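Local coordinates for PaaX domain-containing protein, C-domain protein (Mycobacterium tuberculosis, PDB 3KFW) that is of unknown function but is probably a transcriptional repressor of the PaaX family, with a DNA-binding helix-turn-helix part and a Cas2-like central domain, at residues V122-D127 / G156-L161; H112-E117 / D127-D132; H85-M90 / T145-A150; S162-A167 / V192-T197. All coordinates share one frame; numbering follows the deposited sequence.

Interaction 1. Residues V122-D127 / G156-L161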
# COMPACT_ATOMS: atom_id res chain seq x y z
N VAL A 122 -1.37 0.54 -8.41
CA VAL A 122 -1.94 1.31 -9.48
C VAL A 122 -1.03 1.24 -10.72
O VAL A 122 0.06 1.85 -10.75
CB VAL A 122 -2.05 2.81 -9.08
CG1 VAL A 122 -2.83 3.55 -10.10
CG2 VAL A 122 -2.72 2.99 -7.71
N TRP A 123 -1.47 0.52 -11.75
CA TRP A 123 -0.71 0.36 -12.95
C TRP A 123 -1.48 1.02 -14.08
O TRP A 123 -2.71 0.97 -14.08
CB TRP A 123 -0.51 -1.12 -13.24
CG TRP A 123 0.29 -1.85 -12.23
CD1 TRP A 123 -0.17 -2.39 -11.04
CD2 TRP A 123 1.67 -2.21 -12.32
NE1 TRP A 123 0.84 -3.06 -10.40
CE2 TRP A 123 1.98 -2.96 -11.14
CE3 TRP A 123 2.68 -1.96 -13.26
CZ2 TRP A 123 3.27 -3.43 -10.86
CZ3 TRP A 123 3.96 -2.45 -13.00
CH2 TRP A 123 4.25 -3.16 -11.81
N MSE A 124 -0.79 1.68 -15.01
CA MSE A 124 -1.46 2.42 -16.10
C MSE A 124 -0.67 2.35 -17.34
O MSE A 124 0.51 2.06 -17.29
CB MSE A 124 -1.57 3.91 -15.83
CG MSE A 124 -2.38 4.25 -14.69
SE MSE A 124 -2.20 6.13 -14.20
CE MSE A 124 -3.35 6.88 -15.60
N ARG A 125 -1.31 2.66 -18.45
CA ARG A 125 -0.63 2.87 -19.72
C ARG A 125 -1.63 3.49 -20.67
O ARG A 125 -2.82 3.45 -20.40
CB ARG A 125 -0.05 1.55 -20.29
CG ARG A 125 -1.09 0.58 -20.79
CD ARG A 125 -0.75 0.09 -22.19
NE ARG A 125 0.70 0.14 -22.38
CZ ARG A 125 1.32 0.91 -23.25
NH1 ARG A 125 0.63 1.71 -24.03
NH2 ARG A 125 2.63 0.89 -23.32
N PRO A 126 -1.15 4.13 -21.76
CA PRO A 126 -2.12 4.67 -22.73
C PRO A 126 -2.93 3.54 -23.37
O PRO A 126 -2.44 2.43 -23.45
CB PRO A 126 -1.23 5.35 -23.76
CG PRO A 126 0.06 5.61 -23.06
CD PRO A 126 0.24 4.55 -22.04
N ASP A 127 -4.15 3.78 -23.85
CA ASP A 127 -4.91 2.67 -24.38
C ASP A 127 -4.63 2.38 -25.86
O ASP A 127 -5.45 1.76 -26.53
CB ASP A 127 -6.41 2.85 -24.13
CG ASP A 127 -7.02 3.90 -25.00
OD1 ASP A 127 -6.26 4.63 -25.64
OD2 ASP A 127 -8.28 4.01 -25.06
N GLY A 156 6.30 10.23 -17.93
CA GLY A 156 7.64 10.39 -17.34
C GLY A 156 7.76 9.92 -15.90
O GLY A 156 8.87 9.71 -15.37
N GLN A 157 6.60 9.74 -15.27
CA GLN A 157 6.48 9.34 -13.85
C GLN A 157 6.30 7.79 -13.71
O GLN A 157 6.86 7.17 -12.84
CB GLN A 157 5.31 10.14 -13.24
CG GLN A 157 5.41 10.65 -11.83
CD GLN A 157 6.65 11.52 -11.56
OE1 GLN A 157 6.94 12.49 -12.28
NE2 GLN A 157 7.40 11.15 -10.51
N LEU A 158 5.55 7.18 -14.65
CA LEU A 158 5.41 5.75 -14.76
C LEU A 158 6.67 5.03 -15.25
O LEU A 158 6.98 3.91 -14.79
CB LEU A 158 4.29 5.48 -15.75
CG LEU A 158 2.88 6.00 -15.51
CD1 LEU A 158 2.09 5.77 -16.75
CD2 LEU A 158 2.20 5.34 -14.30
N TRP A 159 7.37 5.59 -16.23
CA TRP A 159 8.64 4.96 -16.70
C TRP A 159 9.84 5.92 -16.60
O TRP A 159 9.67 7.16 -16.64
CB TRP A 159 8.49 4.56 -18.15
CG TRP A 159 7.37 3.61 -18.39
CD1 TRP A 159 7.40 2.22 -18.26
CD2 TRP A 159 6.06 3.95 -18.84
NE1 TRP A 159 6.16 1.70 -18.61
CE2 TRP A 159 5.32 2.72 -18.96
CE3 TRP A 159 5.43 5.15 -19.19
CZ2 TRP A 159 3.99 2.68 -19.38
CZ3 TRP A 159 4.09 5.11 -19.63
CH2 TRP A 159 3.39 3.88 -19.70
N ASP A 160 11.04 5.35 -16.47
CA ASP A 160 12.26 6.08 -16.50
C ASP A 160 12.55 6.37 -17.97
O ASP A 160 13.27 5.65 -18.61
CB ASP A 160 13.39 5.23 -15.88
CG ASP A 160 14.77 5.95 -15.90
OD1 ASP A 160 14.86 7.13 -16.30
OD2 ASP A 160 15.79 5.33 -15.54
N LEU A 161 11.99 7.43 -18.52
CA LEU A 161 12.14 7.69 -19.92
C LEU A 161 13.51 8.16 -20.34
O LEU A 161 13.98 7.78 -21.42
CB LEU A 161 11.16 8.74 -20.37
CG LEU A 161 9.71 8.35 -20.22
CD1 LEU A 161 8.86 9.59 -20.55
CD2 LEU A 161 9.36 7.16 -21.10
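The inner strand 122-126 of the Cas2-like sheet meets the C-terminal end of helix 151-158 here, and two consecutive residues of the helix end, L158 and W159, make the contact. L158 points at the strand: its CD1 lies 4.1 Å from the carbonyl O of M124 and 4.2 Å from the CB of the same selenomethionine. The rest of the M124 side chain leads away from the helix, so the leucine methyl meets only its base.

W159, where the chain leaves helical geometry, works with the far end of its six-membered ring. Its first torsion (chi1 -59°) sets CG beside the backbone N and carries that ring to R125 and P126. There CH2 comes within 4.0 Å of P126 CD and 4.1 Å of R125 CA, both near the ring plane, so proline ring and indole meet at the indole edge, from opposite directions. One indole face carries L158 CB, set toward the rim.

R125 passes the indole with its CB, then bends at chi2 and chi3 so that its guanidinium runs forward beside the end of its own strand. NH1 donates to P126 O at 3.2 Å, almost straight at 160°, while NE is bound to the carbonyl of R114. Across the segments the contact is van der Waals packing, part of it against the M124 carbonyl.

L158 also reaches W88 of strand 88-93 and L118 of strand 116-119, which puts the helix end over one face of the sheet. Just beyond it, D160 caps helix 161-177 and forms a salt bridge with R101 of the second subunit.

Interaction 2. Residues H112-E117 / D127-D132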
# COMPACT_ATOMS: atom_id res chain seq x y z
N HIS A 112 5.21 -7.23 -18.76
CA HIS A 112 4.99 -7.83 -20.07
C HIS A 112 3.93 -7.13 -20.93
O HIS A 112 4.06 -7.07 -22.15
CB HIS A 112 4.66 -9.34 -19.92
CG HIS A 112 4.47 -10.05 -21.23
ND1 HIS A 112 5.52 -10.58 -21.95
CD2 HIS A 112 3.35 -10.34 -21.95
CE1 HIS A 112 5.06 -11.17 -23.05
NE2 HIS A 112 3.75 -11.03 -23.07
N LYS A 113 2.86 -6.68 -20.32
CA LYS A 113 1.83 -5.92 -21.04
C LYS A 113 2.13 -4.41 -21.05
O LYS A 113 1.28 -3.62 -21.43
CB LYS A 113 0.50 -6.15 -20.36
CG LYS A 113 0.03 -7.55 -20.45
CD LYS A 113 -1.28 -7.68 -19.71
CE LYS A 113 -1.73 -9.16 -19.72
NZ LYS A 113 -2.52 -9.41 -20.93
N ARG A 114 3.32 -4.04 -20.55
CA ARG A 114 3.88 -2.69 -20.66
C ARG A 114 3.05 -1.64 -19.94
O ARG A 114 2.79 -0.56 -20.47
CB ARG A 114 4.18 -2.37 -22.12
CG ARG A 114 5.00 -3.52 -22.70
CD ARG A 114 5.24 -3.43 -24.15
NE ARG A 114 6.39 -4.25 -24.45
CZ ARG A 114 6.46 -5.04 -25.50
NH1 ARG A 114 5.42 -5.08 -26.33
NH2 ARG A 114 7.54 -5.79 -25.71
N PHE A 115 2.62 -2.02 -18.73
CA PHE A 115 2.05 -1.11 -17.75
C PHE A 115 3.16 -0.57 -16.85
O PHE A 115 4.13 -1.27 -16.62
CB PHE A 115 0.97 -1.82 -16.92
CG PHE A 115 -0.34 -1.96 -17.65
CD1 PHE A 115 -0.51 -2.95 -18.62
CD2 PHE A 115 -1.40 -1.12 -17.37
CE1 PHE A 115 -1.70 -3.07 -19.31
CE2 PHE A 115 -2.59 -1.25 -18.06
CZ PHE A 115 -2.74 -2.21 -19.03
N GLY A 116 3.04 0.69 -16.42
CA GLY A 116 3.95 1.27 -15.44
C GLY A 116 3.25 1.41 -14.09
O GLY A 116 2.04 1.62 -14.00
N GLU A 117 4.01 1.29 -13.04
CA GLU A 117 3.48 1.40 -11.73
C GLU A 117 3.49 2.87 -11.26
O GLU A 117 4.57 3.42 -10.98
CB GLU A 117 4.29 0.49 -10.80
CG GLU A 117 3.81 0.47 -9.38
CD GLU A 117 4.45 -0.63 -8.61
OE1 GLU A 117 3.79 -1.17 -7.70
OE2 GLU A 117 5.61 -0.99 -8.94
N ASP A 127 -4.15 3.78 -23.85
CA ASP A 127 -4.91 2.67 -24.38
C ASP A 127 -4.63 2.38 -25.86
O ASP A 127 -5.45 1.76 -26.53
CB ASP A 127 -6.41 2.85 -24.13
CG ASP A 127 -7.02 3.90 -25.00
OD1 ASP A 127 -6.26 4.63 -25.64
OD2 ASP A 127 -8.28 4.01 -25.06
N ASN A 128 -3.46 2.82 -26.35
CA ASN A 128 -3.03 2.59 -27.74
C ASN A 128 -2.65 1.12 -28.06
O ASN A 128 -2.69 0.71 -29.20
CB ASN A 128 -1.91 3.57 -28.15
CG ASN A 128 -0.61 3.36 -27.35
OD1 ASN A 128 -0.65 3.12 -26.15
ND2 ASN A 128 0.53 3.44 -28.03
N LEU A 129 -2.25 0.35 -27.04
CA LEU A 129 -2.23 -1.12 -27.08
C LEU A 129 -3.59 -1.67 -26.66
O LEU A 129 -4.20 -1.13 -25.72
CB LEU A 129 -1.19 -1.68 -26.10
CG LEU A 129 0.31 -1.44 -26.31
CD1 LEU A 129 1.12 -2.23 -25.28
CD2 LEU A 129 0.71 -1.80 -27.77
N ASP A 130 -4.04 -2.73 -27.35
CA ASP A 130 -5.28 -3.49 -27.08
C ASP A 130 -5.18 -4.43 -25.85
O ASP A 130 -5.02 -5.67 -26.01
CB ASP A 130 -5.58 -4.41 -28.28
CG ASP A 130 -6.51 -3.79 -29.31
OD1 ASP A 130 -6.45 -4.24 -30.48
OD2 ASP A 130 -7.31 -2.88 -28.98
N LEU A 131 -5.31 -3.87 -24.64
CA LEU A 131 -5.33 -4.68 -23.42
C LEU A 131 -6.30 -5.87 -23.48
O LEU A 131 -7.50 -5.71 -23.65
CB LEU A 131 -5.69 -3.83 -22.19
CG LEU A 131 -6.13 -4.55 -20.89
CD1 LEU A 131 -4.95 -4.93 -20.00
CD2 LEU A 131 -7.17 -3.72 -20.13
N ASP A 132 -5.76 -7.07 -23.35
CA ASP A 132 -6.63 -8.17 -23.05
C ASP A 132 -6.17 -8.70 -21.71
O ASP A 132 -4.99 -8.99 -21.53
CB ASP A 132 -6.58 -9.23 -24.13
CG ASP A 132 -7.92 -9.93 -24.31
OD1 ASP A 132 -8.50 -10.38 -23.29
OD2 ASP A 132 -8.41 -10.03 -25.47
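F115 and L131 run across each other at about a right angle, and the leucine presents a single methyl to the far end of the ring: CD1 lies 3.6 Å from F115 CZ and 3.8 Å from F115 CE1, approaching the phenyl obliquely. L131's first torsion of 164° sets CG beside the carbonyl carbon and brings CD1 to the ring, although its CB sets off along the contact. From its own segment the phenyl has K113 CB in plane at its edge.

K113 reaches further out. Its chain is extended until the last torsion, where a bend (chi4 -88°) turns NZ onto the carbonyl O of D132 at 2.6 Å. The ammonium meets this oxygen nearly head-on, at a C=O...N angle of 174°. The D132 carboxylate is not the partner: its OD1 is 6.5 Å from NZ, and at most a weak long-range attraction is likely.

L129 points into the other segment and sets CD1 4.1 Å from K113 O, with R114 CB a little farther away. The guanidinium of R114 leaves this contact for the carbonyls of A76 and L196.

R114, at positive phi, is the C-prime residue of a Schellman motif that ends helix 100-112. The contact joins this helix-terminating turn, which leads into outer strand 116-119, to the loop after strand 122-126, with F115 and L131 both packing on H89 of strand 88-93.

Interaction 3. Residues H85-M90 / T145-A150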
# COMPACT_ATOMS: atom_id res chain seq x y z
N HIS A 85 -6.06 9.08 -28.25
CA HIS A 85 -7.03 10.12 -27.95
C HIS A 85 -7.09 10.52 -26.49
O HIS A 85 -8.06 11.11 -26.07
CB HIS A 85 -8.40 9.75 -28.49
CG HIS A 85 -8.47 9.83 -29.98
ND1 HIS A 85 -8.49 11.03 -30.66
CD2 HIS A 85 -8.49 8.85 -30.92
CE1 HIS A 85 -8.53 10.79 -31.96
NE2 HIS A 85 -8.53 9.48 -32.14
N GLY A 86 -6.04 10.22 -25.73
CA GLY A 86 -5.84 10.80 -24.38
C GLY A 86 -6.21 9.90 -23.23
O GLY A 86 -6.07 10.29 -22.05
N ASN A 87 -6.69 8.70 -23.56
CA ASN A 87 -7.18 7.76 -22.57
C ASN A 87 -6.11 6.78 -22.13
O ASN A 87 -5.27 6.38 -22.94
CB ASN A 87 -8.38 7.00 -23.09
CG ASN A 87 -9.60 7.88 -23.22
OD1 ASN A 87 -10.27 8.19 -22.25
ND2 ASN A 87 -9.89 8.28 -24.45
N TRP A 88 -6.18 6.39 -20.86
CA TRP A 88 -5.28 5.45 -20.26
C TRP A 88 -6.05 4.21 -19.78
O TRP A 88 -7.14 4.31 -19.23
CB TRP A 88 -4.60 6.11 -19.04
CG TRP A 88 -3.71 7.25 -19.43
CD1 TRP A 88 -4.10 8.51 -19.86
CD2 TRP A 88 -2.28 7.26 -19.42
NE1 TRP A 88 -3.01 9.28 -20.10
CE2 TRP A 88 -1.88 8.56 -19.85
CE3 TRP A 88 -1.31 6.33 -19.07
CZ2 TRP A 88 -0.53 8.93 -19.98
CZ3 TRP A 88 0.02 6.69 -19.15
CH2 TRP A 88 0.41 7.99 -19.64
N HIS A 89 -5.46 3.03 -19.99
CA HIS A 89 -5.91 1.84 -19.29
C HIS A 89 -5.41 1.90 -17.87
O HIS A 89 -4.26 2.25 -17.64
CB HIS A 89 -5.39 0.58 -19.98
CG HIS A 89 -6.14 0.24 -21.24
ND1 HIS A 89 -5.57 -0.47 -22.29
CD2 HIS A 89 -7.41 0.54 -21.62
CE1 HIS A 89 -6.48 -0.62 -23.23
NE2 HIS A 89 -7.59 -0.02 -22.85
N MSE A 90 -6.26 1.53 -16.92
CA MSE A 90 -5.88 1.54 -15.51
C MSE A 90 -6.25 0.27 -14.79
O MSE A 90 -7.39 -0.17 -14.78
CB MSE A 90 -6.53 2.71 -14.80
CG MSE A 90 -5.76 3.16 -13.59
SE MSE A 90 -6.49 4.85 -12.92
CE MSE A 90 -7.41 3.88 -11.52
N THR A 145 -10.84 3.23 -17.15
CA THR A 145 -10.21 4.08 -18.17
C THR A 145 -10.00 5.43 -17.48
O THR A 145 -10.83 5.85 -16.68
CB THR A 145 -11.12 4.17 -19.45
OG1 THR A 145 -11.40 2.84 -19.92
CG2 THR A 145 -10.46 4.96 -20.59
N ALA A 146 -8.89 6.09 -17.74
CA ALA A 146 -8.70 7.41 -17.14
C ALA A 146 -8.04 8.41 -18.05
O ALA A 146 -7.40 8.03 -19.04
CB ALA A 146 -7.90 7.32 -15.83
N ARG A 147 -8.14 9.67 -17.67
CA ARG A 147 -7.31 10.68 -18.31
C ARG A 147 -6.60 11.68 -17.38
O ARG A 147 -7.13 12.09 -16.34
CB ARG A 147 -8.07 11.39 -19.46
CG ARG A 147 -9.58 11.48 -19.28
CD ARG A 147 -10.22 12.37 -20.38
NE ARG A 147 -10.21 11.63 -21.63
CZ ARG A 147 -9.73 12.08 -22.78
NH1 ARG A 147 -9.77 11.28 -23.82
NH2 ARG A 147 -9.25 13.30 -22.90
N ASP A 148 -5.40 12.06 -17.81
CA ASP A 148 -4.58 13.01 -17.08
C ASP A 148 -4.43 14.34 -17.81
O ASP A 148 -4.46 14.39 -19.02
CB ASP A 148 -3.19 12.41 -16.84
CG ASP A 148 -2.52 13.00 -15.62
OD1 ASP A 148 -2.35 12.29 -14.60
OD2 ASP A 148 -2.18 14.20 -15.68
N GLU A 149 -4.22 15.42 -17.08
CA GLU A 149 -4.08 16.73 -17.75
C GLU A 149 -2.66 17.05 -18.24
O GLU A 149 -2.48 17.88 -19.10
CB GLU A 149 -4.66 17.84 -16.88
CG GLU A 149 -6.16 17.98 -17.11
CD GLU A 149 -6.90 18.55 -15.92
OE1 GLU A 149 -7.27 19.75 -15.95
OE2 GLU A 149 -7.09 17.79 -14.94
N ALA A 150 -1.67 16.34 -17.70
CA ALA A 150 -0.27 16.42 -18.12
C ALA A 150 0.15 14.97 -18.42
O ALA A 150 0.88 14.36 -17.65
CB ALA A 150 0.60 16.98 -16.99
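W88 and A146 form an antiparallel hydrogen-bonded pair, each satisfying the other's backbone. W88 N donates to A146 O at 2.7 Å, and A146 N returns the bond to W88 O at 2.9 Å. Each oxygen also takes a CA-H...O contact: N87 CA lies 3.5 Å from A146 O, and T145 CA lies 3.3 Å from W88 O. A146 O further sits at the edge of the W88 indole, near its plane. The next pair, H89 with T145, is non-hydrogen-bonded.

Ahead of strand 88-93, the backbone is held instead by the R147 side chain. Bent at chi3, this chain brings NH1 within 2.8 Å of H85 O, but the bond is not straight (140°) and the oxygen lies tilted out of the guanidinium plane. One face of that group lies against the backbone of G86, whose O is over its centre. The N87 amide comes up beside it, the two planes 74° apart.

D148 OD2 accepts from A150 N at 3.0 Å through its anti lone pair, an Asx turn just ahead of helix 151-158. Its OD1 makes a salt bridge with R142 of the third subunit. On the apolar side, M90 SE touches A146 CB at 4.1 Å, and W88 packs under helix 151-158.

Strand 141-147 is the outermost on this side within the chain, yet T145 to R147 also pair with an antiparallel strand of the third subunit. The 2-3-1-4 antiparallel order is consistent with a ferredoxin-like, Cas2-type sheet, here continued across a subunit interface.

Interaction 4. Residues S162-A167 / V192-T197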
# COMPACT_ATOMS: atom_id res chain seq x y z
N SER A 162 14.13 9.06 -19.56
CA SER A 162 15.49 9.52 -19.91
C SER A 162 16.49 8.35 -19.81
O SER A 162 17.39 8.25 -20.63
CB SER A 162 15.92 10.67 -19.05
OG SER A 162 15.93 10.22 -17.69
N GLY A 163 16.32 7.46 -18.84
CA GLY A 163 17.24 6.31 -18.66
C GLY A 163 17.11 5.28 -19.76
O GLY A 163 18.08 4.57 -20.08
N TRP A 164 15.91 5.16 -20.33
CA TRP A 164 15.68 4.16 -21.35
C TRP A 164 16.21 4.66 -22.69
O TRP A 164 16.67 3.87 -23.50
CB TRP A 164 14.20 3.89 -21.50
CG TRP A 164 13.85 2.66 -22.34
CD1 TRP A 164 13.51 1.37 -21.87
CD2 TRP A 164 13.71 2.61 -23.78
NE1 TRP A 164 13.22 0.55 -22.96
CE2 TRP A 164 13.34 1.28 -24.13
CE3 TRP A 164 13.91 3.54 -24.80
CZ2 TRP A 164 13.14 0.89 -25.44
CZ3 TRP A 164 13.71 3.14 -26.14
CH2 TRP A 164 13.32 1.83 -26.44
N THR A 165 16.06 5.97 -22.89
CA THR A 165 16.65 6.78 -23.96
C THR A 165 18.17 6.70 -23.91
O THR A 165 18.78 6.32 -24.92
CB THR A 165 16.19 8.28 -23.78
OG1 THR A 165 14.78 8.37 -24.03
CG2 THR A 165 16.98 9.29 -24.67
N GLU A 166 18.79 7.04 -22.77
CA GLU A 166 20.25 6.92 -22.61
C GLU A 166 20.77 5.49 -22.91
O GLU A 166 21.79 5.33 -23.59
CB GLU A 166 20.72 7.39 -21.22
CG GLU A 166 22.28 7.43 -21.05
CD GLU A 166 22.78 8.54 -20.06
OE1 GLU A 166 23.22 9.65 -20.52
OE2 GLU A 166 22.71 8.32 -18.81
N ALA A 167 20.04 4.47 -22.46
CA ALA A 167 20.47 3.06 -22.67
C ALA A 167 20.35 2.68 -24.10
O ALA A 167 21.15 1.87 -24.57
CB ALA A 167 19.69 2.06 -21.80
N VAL A 192 17.12 -6.38 -28.67
CA VAL A 192 15.88 -7.09 -28.57
C VAL A 192 15.45 -7.03 -27.12
O VAL A 192 14.29 -6.75 -26.87
CB VAL A 192 15.98 -8.55 -29.07
CG1 VAL A 192 14.80 -9.41 -28.57
CG2 VAL A 192 15.98 -8.54 -30.56
N ARG A 193 16.37 -7.31 -26.19
CA ARG A 193 16.04 -7.25 -24.73
C ARG A 193 15.62 -5.84 -24.31
O ARG A 193 14.78 -5.67 -23.45
CB ARG A 193 17.18 -7.78 -23.84
CG ARG A 193 17.29 -9.31 -23.90
CD ARG A 193 18.35 -9.86 -22.94
NE ARG A 193 19.68 -10.00 -23.58
CZ ARG A 193 20.71 -9.19 -23.35
NH1 ARG A 193 20.57 -8.18 -22.49
NH2 ARG A 193 21.89 -9.39 -23.96
N HIS A 194 16.20 -4.84 -24.95
CA HIS A 194 15.82 -3.50 -24.64
C HIS A 194 14.43 -3.14 -25.20
O HIS A 194 13.63 -2.50 -24.49
CB HIS A 194 16.89 -2.52 -25.10
CG HIS A 194 16.79 -1.20 -24.43
ND1 HIS A 194 16.65 -1.07 -23.07
CD2 HIS A 194 16.81 0.06 -24.93
CE1 HIS A 194 16.62 0.21 -22.75
NE2 HIS A 194 16.72 0.92 -23.86
N LEU A 195 14.13 -3.51 -26.42
CA LEU A 195 12.80 -3.25 -26.96
C LEU A 195 11.65 -3.92 -26.17
O LEU A 195 10.54 -3.37 -26.08
CB LEU A 195 12.73 -3.64 -28.43
CG LEU A 195 13.67 -2.80 -29.30
CD1 LEU A 195 13.96 -3.44 -30.65
CD2 LEU A 195 13.11 -1.39 -29.47
N LEU A 196 11.94 -5.08 -25.58
CA LEU A 196 10.97 -5.87 -24.84
C LEU A 196 10.35 -5.04 -23.75
O LEU A 196 9.18 -5.29 -23.38
CB LEU A 196 11.61 -7.12 -24.22
CG LEU A 196 11.77 -8.39 -25.10
CD1 LEU A 196 12.33 -9.51 -24.22
CD2 LEU A 196 10.46 -8.83 -25.75
N THR A 197 11.14 -4.08 -23.25
CA THR A 197 10.73 -3.17 -22.20
C THR A 197 10.21 -1.84 -22.73
O THR A 197 9.93 -0.95 -21.93
CB THR A 197 11.87 -2.85 -21.16
OG1 THR A 197 12.76 -1.89 -21.69
CG2 THR A 197 12.67 -4.12 -20.69
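The imidazole of H194 lies flat on the indole of W164, its NE2 3.3 Å above the plane and over the middle of the ring system. The five-membered ring of W164 and the imidazole have centroids 3.8 Å apart with planes at 18°, a face-to-face stack. At the indole edge, in plane, sits T197 OG1, which accepts from W164 NE1 at 2.8 Å. L195 CA lies farther round the same edge.

The imidazole's rotation is fixed by NE2, which donates to W164 O at 3.0 Å. That bond is nearly straight (165°), lies in the imidazole plane, and uses a lone pair in the carbonyl plane. Both aromatic side chains have CG anti to the backbone N, W164 at chi1 -169°, and this sends each ring across to the other helix. The tryptophan is therefore gripped through its own carbonyl, its ring face and its ring nitrogen.

T197 passes the chain on: its OG1 donates to H194 O at 3.0 Å, an oxygen that also receives T197 N. A167 CB closes beside the imidazole, 3.7 Å from H194 CE1.

W164 stacks in addition with W210 and meets L215 of helix 212-234, which H194 and L195 touch as well. This is interhelical packing in the helical C-terminal part of a PaaX-like protein, tying helix 161-177 to the end of helix 181-195 and the turn after it, by a stack and hydrogen bonds in both directions.

In the fold
Interactions 1, 2 and 3 all belong to the Cas2-like sheet, with centres 9 to 12 Å apart. Strand 122-126 is the hub: it pairs with 116-119 on one side and 88-93 on the other, and interactions 1 and 2 share D127. Interaction 2 is nested in the chain loop closed by interaction 3, whereas the segments of interaction 1 alternate with those of both. Interaction 4 comes last, among the C-terminal helices, about 24 Å from interaction 3 between centres. Helix 161-177 follows helix 151-158 after a two-residue break, and R114 NH2 bonds L196 O, so the sheet domain and the helical part are joined by chain and by contact. Interactions 1 and 3 also touch the third subunit.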